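Local coordinates for beta-lactamase-like protein (Novosphingobium pentaromativorans US6-1, PDB 6AUF) that probably hydrolyses the beta-lactam ring of antibiotics as a subclass B3-like metallo-beta-lactamase with two zinc ions in its active site, at residues H48-T53 and T202-A207; D81-V86 and I116-K121; V136-K141 and P157-R162; A207-A212 and A240-D245; C244-T249 and A265-A270. All coordinates share one frame; numbering follows the deposited sequence.

Interaction 1: residues H48-T53 and T202-A207; sequences HIYGNT and TCRMIA
The Y50 ring has the carbonyl oxygen of T202 at its edge, near the ring plane, while R204 approaches it obliquely through CG, 3.6 Å from Y50 CE2. The R204 guanidinium carries CG2 of its own segment's T202 over one face. This contact joins the two sheets of the metallo-beta-lactamase sandwich, strand 47-50 belonging to one and strand 203-208 to the other. The short strands run at 114° to each other, so the link is made by side chains rather than by strand pairing. At the end of strand 47-50 the chain forms a classic beta bulge, I49 and Y50 both facing T53, and a type II' turn from Y50 to T53. G51 fills the second position of the turn, where phi 44° with psi -121° is readily adopted by glycine and strained for residues with a CB. CG of Y50 stands anti to the backbone N, which carries the phenol across to the other sheet. There the hydroxyl donates to T202 O at 3.0 Å, coming from above the carbonyl plane. Tyrosine fits because its long ring can pack on aliphatic carbons and still end in a donor. T53 is held through OG1, which donates to N52 OD1 and also bonds W194. T53 and I206 meet tip to tip, and I206 CD1 packs against both T53 OG1, at 3.7 Å, and Y50 CB, at 4.1 Å.

Interaction 2: residues D81-V86 and I116-K121; sequences DAAPLV and IAELQK
L119 lays its CD1 methyl over A83, 4.0 Å from A83 CB and 3.9 Å from A83 O, and touches V86 with the same atom. One branch of the leucine therefore covers a patch made by two residues on one side of helix 83-91. V86 meets it tip to tip, CG1 standing 4.0 Å from L119 CD1. Alanine suits position 83 because the two backbones come close here, the CA atoms of A83 and L119 being 5.5 Å apart, and a methyl group is enough to fill the gap. E118, which has two conformers, flanks the same alanine in one of them. Its CG is anti to the backbone N (chi1 170°) and the chain beyond is extended, which lays the carboxylate against A83 CB, 3.4 Å from E118 CD, with OE2 also near P84. The proline and the glutamate cross at about a right angle, P84 CD lying 3.9 Å from E118 OE2. Since E118 has a second conformer, this half of the contact is less certain than the leucine half. Proline is well placed in the first turn of a helix, where its missing N-H costs no helical bond. The contact is van der Waals packing between helix 83-91 and helix 116-121, apolar around L119, with the E118 carboxylate at the rim. L119 also touches S77, and its side chain is about 10 Å from that of the zinc ligand H112, while I116 of the same helix packs on I103 of strand 100-104 and I127 of strand 126-130.

Interaction 3: residues V136-K141 and P157-R162; sequences VLESGK and PVHVAR
E138 OE2 grips the 157-162 loop at two points. It accepts from V160 N at 2.9 Å, using its anti lone pair in a fairly straight bond (158° at the hydrogen), and takes a weak, bent bond from H159 ND1. The glutamate is extended beyond CG, and E138 and H159 lie side by side, pointing the same way with carboxylate and ring planes 23° apart. Next to it the backbones meet directly: V158 N donates to L137 O at 3.1 Å, meeting a carbonyl near the end of helix 131-139. P157, a compact apolar ring with no N-H to satisfy, rests its CB against E138 O at 3.6 Å and its CG against S139 O. L137 and V160 close the inner side, CB to CG2 at 4.0 Å. Farther out, G140 leaves the helical conformation with a phi of 78°, which glycine adopts readily, and its backbone bonds F155. S139 OG reaches back to Q135 O and accepts from K141 N in an ST turn where the chain leaves the helix. V158 continues inward onto I116, A117 and Q120. E138 OE1 forms a salt bridge with R134, so the carboxylate has an arginine on one oxygen and N-H donors on the other. Such surroundings would probably keep it ionised, and a charged acceptor would be expected to strengthen its hold on the loop.

Interaction 4: residues A207-A212 and A240-D245; sequences AYADSA and AQLPCD
A207 pushes its methyl group into a hollow walled by P243 O, C244 SG and L242 CD1, at the point where a beta-alpha-beta unit returns to its sheet. In this unit strand 203-208 leads through helix 226-241 to strand 246-248, its parallel neighbour, and segment 240-245 is the link from the helix into the second strand. The packing is at ordinary van der Waals distance: A207 CB lies 3.6 Å from P243 O and 3.8 Å from C244 SG. The backbones approach to 5.1 Å between the CA atoms of A207 and C244, a distance suited to a small residue. C244 presents its sulphur because SG stands anti to the backbone N (chi1 -176°), and the same sulphur is tied to C273 of helix 272-292 by a disulfide. L242 is the complementary bump. Its CD1 rests in the shallow groove between the methyl groups of A207 and A209, which both point toward the 240-245 link. Just beyond, D210 bonds the zinc ligand H107 through OD1 to ND1, so this packed strand end leads directly into the second shell of the metal site. L242 CD1 lies 4.2 Å from A207 CB and 4.0 Å from A209 CB.

Interaction 5: residues C244-T249 and A265-A270; sequences CDILVT and APLVNA
D245 O accepts from N269 N at 2.8 Å, with 160° at the hydrogen, a single direct backbone bond that fastens the irregular 265-270 segment beside the start of strand 246-248. Weaker CA-H...O contacts flank it, from V268 CA to D245 O and from A270 CA to C244 O. One water accepts from L247 N and donates to N269 O; another links C244 N to A270 O, the latter bond weak. Among the side chains I246 does most of the touching. Its CG2 branch meets L267 CD1 at 3.8 Å, and its CG1 branch meets V268 CG2, also at 3.8 Å. Branched at CB, isoleucine can serve both neighbours at once. L267 reaches it because its CG is anti to the backbone N (chi1 178°). D245 starts away from 265-270; its short carboxylate accepts from M205 N of strand 203-208 through OD2, while OD1 still lies 3.9 Å from A270 CB. N269 bonds Q271 N through OD1 as the chain nears helix 272-292. The segment thus packs beside strand 246-248, the last of its five-stranded sheet, with L267 on L261 of helix 257-261, V268 on R204 of strand 203-208, and L247 against helix 272-292.

The five contacts fall into two groups. Interactions 1, 4 and 5 cluster around strands 203-208 and 246-248, whose backbones pair through A207 with I246 and V248; their centres lie 9 to 14 Å apart, 1 and 4 share A207, and 4 and 5 share C244 and D245. Interactions 2 and 3, with centres about 15 Å apart, touch each other on the opposite side of the chain's centre from 4 and 5. Along the chain, interaction 1 closes a long loop holding interactions 2 and 3, whereas 4 and 5 follow it. L137 (interaction 3) and A209 (interaction 4) have side chains about 11 and 13 Å from a zinc ion, consistent with a metal site between the groups.

Interaction 1: residues H48-T53 and T202-A207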
# COMPACT_ATOMS: atom_id res chain seq x y z
N HIS A 48 -7.65 9.26 -11.91
CA HIS A 48 -8.89 8.97 -11.21
C HIS A 48 -9.06 7.46 -11.14
O HIS A 48 -9.02 6.78 -12.17
CB HIS A 48 -10.05 9.62 -11.97
CG HIS A 48 -11.40 9.31 -11.41
ND1 HIS A 48 -11.80 9.73 -10.15
CD2 HIS A 48 -12.45 8.64 -11.94
CE1 HIS A 48 -13.03 9.32 -9.93
NE2 HIS A 48 -13.45 8.66 -11.00
N ILE A 49 -9.22 6.93 -9.94
CA ILE A 49 -9.41 5.49 -9.83
C ILE A 49 -10.90 5.18 -9.91
O ILE A 49 -11.34 4.46 -10.81
CB ILE A 49 -8.78 4.92 -8.55
CG1 ILE A 49 -7.26 5.05 -8.63
CG2 ILE A 49 -9.20 3.46 -8.35
CD1 ILE A 49 -6.57 4.55 -7.37
N TYR A 50 -11.67 5.72 -8.97
CA TYR A 50 -13.10 5.46 -8.94
C TYR A 50 -13.72 6.31 -7.85
O TYR A 50 -13.13 6.47 -6.77
CB TYR A 50 -13.39 3.97 -8.69
CG TYR A 50 -14.80 3.55 -9.07
CD1 TYR A 50 -15.14 3.33 -10.39
CD2 TYR A 50 -15.78 3.36 -8.10
CE1 TYR A 50 -16.42 2.94 -10.75
CE2 TYR A 50 -17.07 2.97 -8.44
CZ TYR A 50 -17.38 2.76 -9.77
OH TYR A 50 -18.65 2.38 -10.14
N GLY A 51 -14.89 6.87 -8.14
CA GLY A 51 -15.56 7.75 -7.20
C GLY A 51 -14.62 8.74 -6.55
O GLY A 51 -13.95 9.52 -7.24
N ASN A 52 -14.54 8.70 -5.23
CA ASN A 52 -13.75 9.63 -4.42
C ASN A 52 -12.29 9.22 -4.28
O ASN A 52 -11.59 9.76 -3.41
CB ASN A 52 -14.38 9.78 -3.03
CG ASN A 52 -14.36 8.46 -2.23
OD1 ASN A 52 -13.84 7.44 -2.69
ND2 ASN A 52 -14.92 8.50 -1.02
N THR A 53 -11.81 8.29 -5.11
CA THR A 53 -10.49 7.70 -4.95
C THR A 53 -9.61 8.01 -6.15
O THR A 53 -10.03 7.83 -7.30
CB THR A 53 -10.60 6.18 -4.74
OG1 THR A 53 -11.45 5.94 -3.62
CG2 THR A 53 -9.23 5.57 -4.53
N THR A 202 -23.34 3.71 -8.95
CA THR A 202 -22.83 2.34 -8.98
C THR A 202 -21.66 2.31 -8.02
O THR A 202 -20.73 3.12 -8.14
CB THR A 202 -22.40 1.93 -10.38
OG1 THR A 202 -23.54 1.48 -11.13
CG2 THR A 202 -21.40 0.81 -10.32
N CYS A 203 -21.71 1.42 -7.04
CA CYS A 203 -20.74 1.40 -5.96
C CYS A 203 -19.90 0.14 -6.05
O CYS A 203 -20.39 -0.92 -6.44
CB CYS A 203 -21.43 1.47 -4.60
SG CYS A 203 -22.35 3.00 -4.33
N ARG A 204 -18.63 0.28 -5.71
CA ARG A 204 -17.67 -0.80 -5.77
C ARG A 204 -16.80 -0.71 -4.53
O ARG A 204 -16.54 0.38 -4.01
CB ARG A 204 -16.77 -0.71 -7.01
CG ARG A 204 -17.50 -0.56 -8.31
CD ARG A 204 -18.36 -1.77 -8.59
NE ARG A 204 -18.59 -1.86 -10.03
CZ ARG A 204 -19.56 -2.56 -10.59
NH1 ARG A 204 -20.42 -3.23 -9.83
NH2 ARG A 204 -19.68 -2.58 -11.91
N MET A 205 -16.35 -1.87 -4.06
CA MET A 205 -15.40 -1.90 -2.97
C MET A 205 -14.00 -1.85 -3.56
O MET A 205 -13.65 -2.66 -4.42
CB MET A 205 -15.59 -3.15 -2.13
CG MET A 205 -16.94 -3.22 -1.48
SD MET A 205 -17.16 -1.88 -0.31
CE MET A 205 -15.74 -2.11 0.77
N ILE A 206 -13.22 -0.91 -3.10
CA ILE A 206 -11.81 -0.82 -3.44
C ILE A 206 -11.00 -1.50 -2.34
O ILE A 206 -11.29 -1.38 -1.14
CB ILE A 206 -11.40 0.65 -3.65
CG1 ILE A 206 -12.06 1.16 -4.93
CG2 ILE A 206 -9.89 0.79 -3.73
CD1 ILE A 206 -12.23 2.63 -4.98
N ALA A 207 -10.00 -2.27 -2.76
CA ALA A 207 -9.09 -2.94 -1.85
C ALA A 207 -7.68 -2.49 -2.21
O ALA A 207 -7.17 -2.83 -3.28
CB ALA A 207 -9.23 -4.46 -1.95

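Interaction 2: residues D81-V86 and I116-K121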
# COMPACT_ATOMS: atom_id res chain seq x y z
N ASP A 81 12.13 10.78 -0.88
CA ASP A 81 12.27 12.07 -1.56
C ASP A 81 11.03 12.47 -2.34
O ASP A 81 11.07 13.46 -3.07
CB ASP A 81 13.48 12.07 -2.51
CG ASP A 81 13.34 11.04 -3.64
OD1 ASP A 81 12.33 10.31 -3.67
OD2 ASP A 81 14.26 10.96 -4.48
N ALA A 82 9.93 11.73 -2.20
CA ALA A 82 8.81 11.85 -3.13
C ALA A 82 7.69 12.74 -2.61
O ALA A 82 6.69 12.92 -3.32
CB ALA A 82 8.26 10.46 -3.47
N ALA A 83 7.82 13.32 -1.42
CA ALA A 83 6.75 14.14 -0.86
C ALA A 83 6.23 15.18 -1.85
O ALA A 83 5.03 15.20 -2.17
CB ALA A 83 7.25 14.81 0.43
N PRO A 84 7.09 16.06 -2.38
CA PRO A 84 6.59 17.10 -3.31
C PRO A 84 5.87 16.53 -4.53
O PRO A 84 4.92 17.15 -5.02
CB PRO A 84 7.87 17.86 -3.71
CG PRO A 84 8.82 17.62 -2.59
CD PRO A 84 8.53 16.21 -2.11
N LEU A 85 6.30 15.38 -5.04
CA LEU A 85 5.63 14.80 -6.20
C LEU A 85 4.15 14.59 -5.93
O LEU A 85 3.30 15.00 -6.72
CB LEU A 85 6.31 13.49 -6.60
CG LEU A 85 7.63 13.60 -7.37
CD1 LEU A 85 8.61 14.50 -6.65
CD2 LEU A 85 8.22 12.21 -7.55
N VAL A 86 3.82 13.95 -4.80
CA VAL A 86 2.43 13.65 -4.50
C VAL A 86 1.71 14.89 -4.02
O VAL A 86 0.52 15.09 -4.32
CB VAL A 86 2.32 12.51 -3.47
CG1 VAL A 86 3.42 12.59 -2.42
CG2 VAL A 86 0.97 12.56 -2.78
N ILE A 116 6.53 9.80 4.86
CA ILE A 116 5.38 10.03 5.73
C ILE A 116 5.60 11.28 6.57
O ILE A 116 4.70 12.11 6.73
CB ILE A 116 5.13 8.79 6.62
CG1 ILE A 116 4.61 7.63 5.79
CG2 ILE A 116 4.12 9.10 7.70
CD1 ILE A 116 3.29 7.93 5.14
N ALA A 117 6.81 11.44 7.10
CA ALA A 117 7.09 12.54 8.01
C ALA A 117 6.93 13.88 7.31
O ALA A 117 6.09 14.70 7.70
CB ALA A 117 8.50 12.39 8.57
N GLU A 118 7.74 14.11 6.27
CA GLU A 118 7.64 15.35 5.50
C GLU A 118 6.24 15.54 4.94
O GLU A 118 5.73 16.66 4.89
CB GLU A 118 8.69 15.33 4.38
CG GLU A 118 8.55 16.43 3.37
CD GLU A 118 9.63 16.37 2.30
OE1 GLU A 118 10.39 15.38 2.29
OE2 GLU A 118 9.71 17.31 1.48
N LEU A 119 5.59 14.45 4.52
CA LEU A 119 4.23 14.55 4.02
C LEU A 119 3.27 15.00 5.11
O LEU A 119 2.28 15.67 4.83
CB LEU A 119 3.79 13.20 3.47
CG LEU A 119 2.82 13.28 2.31
CD1 LEU A 119 3.43 14.19 1.27
CD2 LEU A 119 2.57 11.89 1.76
N GLN A 120 3.55 14.64 6.36
CA GLN A 120 2.64 14.96 7.46
C GLN A 120 2.72 16.44 7.82
O GLN A 120 1.68 17.10 7.95
CB GLN A 120 2.97 14.10 8.67
CG GLN A 120 2.31 14.56 9.95
CD GLN A 120 2.91 13.86 11.15
OE1 GLN A 120 2.20 13.23 11.95
NE2 GLN A 120 4.22 13.95 11.27
N LYS A 121 3.93 16.97 8.02
CA LYS A 121 4.05 18.37 8.42
C LYS A 121 3.67 19.29 7.27
O LYS A 121 3.15 20.39 7.51
CB LYS A 121 5.47 18.67 8.92
CG LYS A 121 6.53 18.71 7.84
CD LYS A 121 7.73 17.83 8.18
CE LYS A 121 8.67 18.49 9.17
NZ LYS A 121 9.86 17.63 9.47

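Interaction 3: residues V136-K141 and P157-R162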
# COMPACT_ATOMS: atom_id res chain seq x y z
N VAL A 136 8.21 0.26 14.08
CA VAL A 136 9.02 0.72 12.96
C VAL A 136 8.69 2.17 12.61
O VAL A 136 9.58 3.03 12.52
CB VAL A 136 8.83 -0.19 11.74
CG1 VAL A 136 9.45 0.45 10.50
CG2 VAL A 136 9.43 -1.59 12.00
N LEU A 137 7.40 2.47 12.43
CA LEU A 137 6.98 3.82 12.07
C LEU A 137 7.53 4.87 13.03
O LEU A 137 7.98 5.94 12.60
CB LEU A 137 5.46 3.89 12.02
CG LEU A 137 4.83 3.91 10.64
CD1 LEU A 137 5.71 3.16 9.68
CD2 LEU A 137 3.43 3.32 10.68
N GLU A 138 7.50 4.60 14.33
CA GLU A 138 7.95 5.58 15.31
C GLU A 138 9.46 5.56 15.51
O GLU A 138 9.98 6.40 16.26
CB GLU A 138 7.21 5.36 16.64
CG GLU A 138 5.72 5.68 16.54
CD GLU A 138 5.00 5.71 17.87
OE1 GLU A 138 5.41 4.98 18.80
OE2 GLU A 138 4.00 6.45 17.98
N SER A 139 10.17 4.65 14.85
CA SER A 139 11.62 4.58 14.95
C SER A 139 12.33 4.69 13.61
O SER A 139 13.52 4.99 13.59
CB SER A 139 12.05 3.26 15.62
OG SER A 139 11.95 2.18 14.71
N GLY A 140 11.63 4.46 12.50
CA GLY A 140 12.22 4.50 11.18
C GLY A 140 13.02 3.28 10.80
O GLY A 140 13.27 3.07 9.60
N LYS A 141 13.43 2.44 11.79
CA LYS A 141 14.20 1.22 11.57
C LYS A 141 13.28 0.03 11.34
O LYS A 141 12.33 -0.17 12.11
CB LYS A 141 15.10 0.93 12.77
CG LYS A 141 15.64 -0.50 12.78
CD LYS A 141 16.40 -0.78 14.06
CE LYS A 141 17.38 -1.92 13.87
NZ LYS A 141 18.45 -1.88 14.90
N PRO A 157 11.50 8.99 11.18
CA PRO A 157 10.40 8.52 12.02
C PRO A 157 9.23 9.49 12.05
O PRO A 157 9.28 10.62 11.54
CB PRO A 157 11.04 8.38 13.40
CG PRO A 157 12.51 8.36 13.15
CD PRO A 157 12.74 9.20 11.95
N VAL A 158 8.16 9.02 12.69
CA VAL A 158 6.91 9.75 12.84
C VAL A 158 6.24 9.26 14.11
O VAL A 158 6.52 8.15 14.59
CB VAL A 158 5.99 9.53 11.62
CG1 VAL A 158 4.78 8.72 12.01
CG2 VAL A 158 5.58 10.85 11.00
N HIS A 159 5.35 10.08 14.68
CA HIS A 159 4.55 9.65 15.82
C HIS A 159 3.19 9.15 15.32
O HIS A 159 2.52 9.84 14.55
CB HIS A 159 4.34 10.77 16.84
CG HIS A 159 3.47 10.37 17.99
ND1 HIS A 159 3.69 9.22 18.72
CD2 HIS A 159 2.38 10.96 18.53
CE1 HIS A 159 2.77 9.11 19.66
NE2 HIS A 159 1.97 10.16 19.57
N VAL A 160 2.80 7.96 15.78
CA VAL A 160 1.52 7.37 15.43
C VAL A 160 0.47 7.87 16.42
O VAL A 160 0.52 7.55 17.62
CB VAL A 160 1.59 5.84 15.43
CG1 VAL A 160 0.20 5.25 15.27
CG2 VAL A 160 2.50 5.36 14.31
N ALA A 161 -0.48 8.66 15.92
CA ALA A 161 -1.47 9.30 16.78
C ALA A 161 -2.56 8.32 17.20
O ALA A 161 -2.96 8.29 18.37
CB ALA A 161 -2.09 10.50 16.06
N ARG A 162 -3.05 7.52 16.25
CA ARG A 162 -4.03 6.48 16.54
C ARG A 162 -3.45 5.14 16.13
O ARG A 162 -3.14 4.92 14.95
CB ARG A 162 -5.35 6.73 15.81
CG ARG A 162 -6.42 5.76 16.28
CD ARG A 162 -7.72 5.80 15.49
NE ARG A 162 -8.54 4.66 15.88
CZ ARG A 162 -9.52 4.14 15.15
NH1 ARG A 162 -10.19 3.08 15.61
NH2 ARG A 162 -9.82 4.66 13.97

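Interaction 4: residues A207-A212 and A240-D245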
# COMPACT_ATOMS: atom_id res chain seq x y z
N ALA A 207 -10.00 -2.27 -2.76
CA ALA A 207 -9.09 -2.94 -1.85
C ALA A 207 -7.68 -2.49 -2.21
O ALA A 207 -7.17 -2.83 -3.28
CB ALA A 207 -9.23 -4.46 -1.95
N TYR A 208 -7.06 -1.71 -1.32
CA TYR A 208 -5.64 -1.39 -1.42
C TYR A 208 -4.87 -2.49 -0.69
O TYR A 208 -4.49 -2.39 0.48
CB TYR A 208 -5.38 0.00 -0.85
CG TYR A 208 -3.99 0.54 -1.11
CD1 TYR A 208 -3.43 0.50 -2.39
CD2 TYR A 208 -3.24 1.11 -0.08
CE1 TYR A 208 -2.15 0.98 -2.63
CE2 TYR A 208 -1.96 1.60 -0.31
CZ TYR A 208 -1.42 1.53 -1.59
OH TYR A 208 -0.16 2.01 -1.82
N ALA A 209 -4.67 -3.60 -1.41
CA ALA A 209 -4.02 -4.78 -0.83
C ALA A 209 -2.52 -4.61 -0.92
O ALA A 209 -1.97 -4.39 -2.01
CB ALA A 209 -4.46 -6.06 -1.53
N ASP A 210 -1.85 -4.69 0.23
CA ASP A 210 -0.42 -4.47 0.35
C ASP A 210 0.37 -5.43 -0.53
O ASP A 210 -0.13 -6.48 -0.95
CB ASP A 210 -0.01 -4.66 1.81
CG ASP A 210 1.35 -4.10 2.09
OD1 ASP A 210 1.97 -3.50 1.18
OD2 ASP A 210 1.79 -4.25 3.25
N SER A 211 1.63 -5.06 -0.79
CA SER A 211 2.58 -6.02 -1.35
C SER A 211 2.49 -7.33 -0.58
O SER A 211 2.32 -7.34 0.64
CB SER A 211 4.01 -5.48 -1.26
OG SER A 211 4.04 -4.10 -1.56
N ALA A 212 2.60 -8.45 -1.29
CA ALA A 212 2.43 -9.76 -0.65
C ALA A 212 3.62 -10.67 -0.89
O ALA A 212 3.51 -11.90 -0.72
CB ALA A 212 1.14 -10.42 -1.12
N ALA A 240 -6.92 -12.56 0.66
CA ALA A 240 -7.73 -13.26 -0.33
C ALA A 240 -9.21 -13.03 -0.11
O ALA A 240 -10.00 -13.20 -1.05
CB ALA A 240 -7.42 -14.76 -0.29
N GLN A 241 -9.59 -12.62 1.10
CA GLN A 241 -10.99 -12.48 1.48
C GLN A 241 -11.43 -11.03 1.61
O GLN A 241 -12.59 -10.79 2.00
CB GLN A 241 -11.25 -13.22 2.80
CG GLN A 241 -11.56 -14.68 2.59
CD GLN A 241 -10.94 -15.53 3.65
OE1 GLN A 241 -9.86 -16.10 3.45
NE2 GLN A 241 -11.61 -15.63 4.80
N LEU A 242 -10.56 -10.08 1.34
CA LEU A 242 -10.95 -8.67 1.32
C LEU A 242 -12.15 -8.46 0.40
O LEU A 242 -12.20 -9.07 -0.68
CB LEU A 242 -9.79 -7.79 0.84
CG LEU A 242 -8.47 -7.87 1.59
CD1 LEU A 242 -7.43 -6.94 0.97
CD2 LEU A 242 -8.70 -7.55 3.09
N PRO A 243 -13.11 -7.63 0.77
CA PRO A 243 -14.06 -7.12 -0.23
C PRO A 243 -13.28 -6.36 -1.28
O PRO A 243 -12.50 -5.45 -0.96
CB PRO A 243 -14.99 -6.21 0.58
CG PRO A 243 -14.21 -5.85 1.79
CD PRO A 243 -13.29 -6.99 2.09
N CYS A 244 -13.44 -6.76 -2.54
CA CYS A 244 -12.44 -6.43 -3.54
C CYS A 244 -13.05 -6.42 -4.95
O CYS A 244 -12.84 -7.31 -5.76
CB CYS A 244 -11.29 -7.43 -3.46
SG CYS A 244 -9.86 -7.20 -4.53
N ASP A 245 -13.84 -5.38 -5.25
CA ASP A 245 -14.25 -5.14 -6.63
C ASP A 245 -13.09 -4.60 -7.46
O ASP A 245 -12.89 -5.00 -8.62
CB ASP A 245 -15.41 -4.16 -6.67
CG ASP A 245 -16.71 -4.79 -6.23
OD1 ASP A 245 -17.12 -5.81 -6.84
OD2 ASP A 245 -17.31 -4.26 -5.28

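Interaction 5: residues C244-T249 and A265-A270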
# COMPACT_ATOMS: atom_id res chain seq x y z
N CYS A 244 -13.44 -6.76 -2.54
CA CYS A 244 -12.44 -6.43 -3.54
C CYS A 244 -13.05 -6.42 -4.95
O CYS A 244 -12.84 -7.31 -5.76
CB CYS A 244 -11.29 -7.43 -3.46
SG CYS A 244 -9.86 -7.20 -4.53
N ASP A 245 -13.84 -5.38 -5.25
CA ASP A 245 -14.25 -5.14 -6.63
C ASP A 245 -13.09 -4.60 -7.46
O ASP A 245 -12.89 -5.00 -8.62
CB ASP A 245 -15.41 -4.16 -6.67
CG ASP A 245 -16.71 -4.79 -6.23
OD1 ASP A 245 -17.12 -5.81 -6.84
OD2 ASP A 245 -17.31 -4.26 -5.28
N ILE A 246 -12.31 -3.68 -6.89
CA ILE A 246 -11.23 -3.02 -7.60
C ILE A 246 -9.95 -3.19 -6.79
O ILE A 246 -9.81 -2.58 -5.72
CB ILE A 246 -11.52 -1.54 -7.86
CG1 ILE A 246 -12.70 -1.40 -8.81
CG2 ILE A 246 -10.28 -0.84 -8.39
CD1 ILE A 246 -13.25 0.00 -8.86
N LEU A 247 -9.03 -3.99 -7.30
CA LEU A 247 -7.76 -4.20 -6.63
C LEU A 247 -6.79 -3.06 -6.93
O LEU A 247 -6.66 -2.63 -8.08
CB LEU A 247 -7.14 -5.53 -7.06
CG LEU A 247 -5.75 -5.77 -6.49
CD1 LEU A 247 -5.86 -5.90 -4.97
CD2 LEU A 247 -5.13 -7.01 -7.10
N VAL A 248 -6.09 -2.58 -5.90
CA VAL A 248 -5.03 -1.60 -6.07
C VAL A 248 -3.88 -2.01 -5.16
O VAL A 248 -4.10 -2.43 -4.02
CB VAL A 248 -5.51 -0.16 -5.76
CG1 VAL A 248 -4.47 0.87 -6.19
CG2 VAL A 248 -6.84 0.11 -6.44
N THR A 249 -2.64 -1.90 -5.66
CA THR A 249 -1.46 -2.37 -4.97
C THR A 249 -0.41 -1.28 -4.83
O THR A 249 -0.20 -0.48 -5.74
CB THR A 249 -0.82 -3.56 -5.71
OG1 THR A 249 -0.60 -3.21 -7.08
CG2 THR A 249 -1.70 -4.81 -5.59
N ALA A 265 -7.32 -2.57 -19.60
CA ALA A 265 -7.74 -3.77 -18.91
C ALA A 265 -8.89 -3.47 -17.98
O ALA A 265 -9.13 -2.31 -17.61
CB ALA A 265 -6.58 -4.41 -18.14
N PRO A 266 -9.64 -4.49 -17.56
CA PRO A 266 -10.84 -4.27 -16.73
C PRO A 266 -10.47 -3.73 -15.36
O PRO A 266 -9.69 -4.34 -14.63
CB PRO A 266 -11.46 -5.67 -16.64
CG PRO A 266 -10.94 -6.39 -17.84
CD PRO A 266 -9.53 -5.89 -18.00
N LEU A 267 -11.05 -2.58 -15.01
CA LEU A 267 -10.82 -2.00 -13.70
C LEU A 267 -11.52 -2.79 -12.60
O LEU A 267 -11.00 -2.88 -11.48
CB LEU A 267 -11.29 -0.55 -13.67
CG LEU A 267 -11.15 0.18 -12.34
CD1 LEU A 267 -9.69 0.38 -11.99
CD2 LEU A 267 -11.88 1.51 -12.35
N VAL A 268 -12.67 -3.38 -12.90
CA VAL A 268 -13.49 -4.10 -11.92
C VAL A 268 -13.32 -5.60 -12.15
O VAL A 268 -13.60 -6.11 -13.24
CB VAL A 268 -14.96 -3.70 -12.01
CG1 VAL A 268 -15.80 -4.62 -11.13
CG2 VAL A 268 -15.14 -2.25 -11.58
N ASN A 269 -12.89 -6.30 -11.10
CA ASN A 269 -12.72 -7.76 -11.18
C ASN A 269 -12.73 -8.29 -9.74
O ASN A 269 -11.67 -8.43 -9.12
CB ASN A 269 -11.46 -8.13 -11.92
CG ASN A 269 -11.07 -9.58 -11.70
OD1 ASN A 269 -11.92 -10.43 -11.43
ND2 ASN A 269 -9.78 -9.87 -11.81
N ALA A 270 -13.93 -8.61 -9.25
CA ALA A 270 -14.15 -9.01 -7.86
C ALA A 270 -13.36 -10.24 -7.45
O ALA A 270 -13.36 -10.59 -6.26
CB ALA A 270 -15.63 -9.28 -7.64
O HOH W 1 -14.98 -9.03 -3.71
O HOH W 2 -9.90 -5.88 -9.66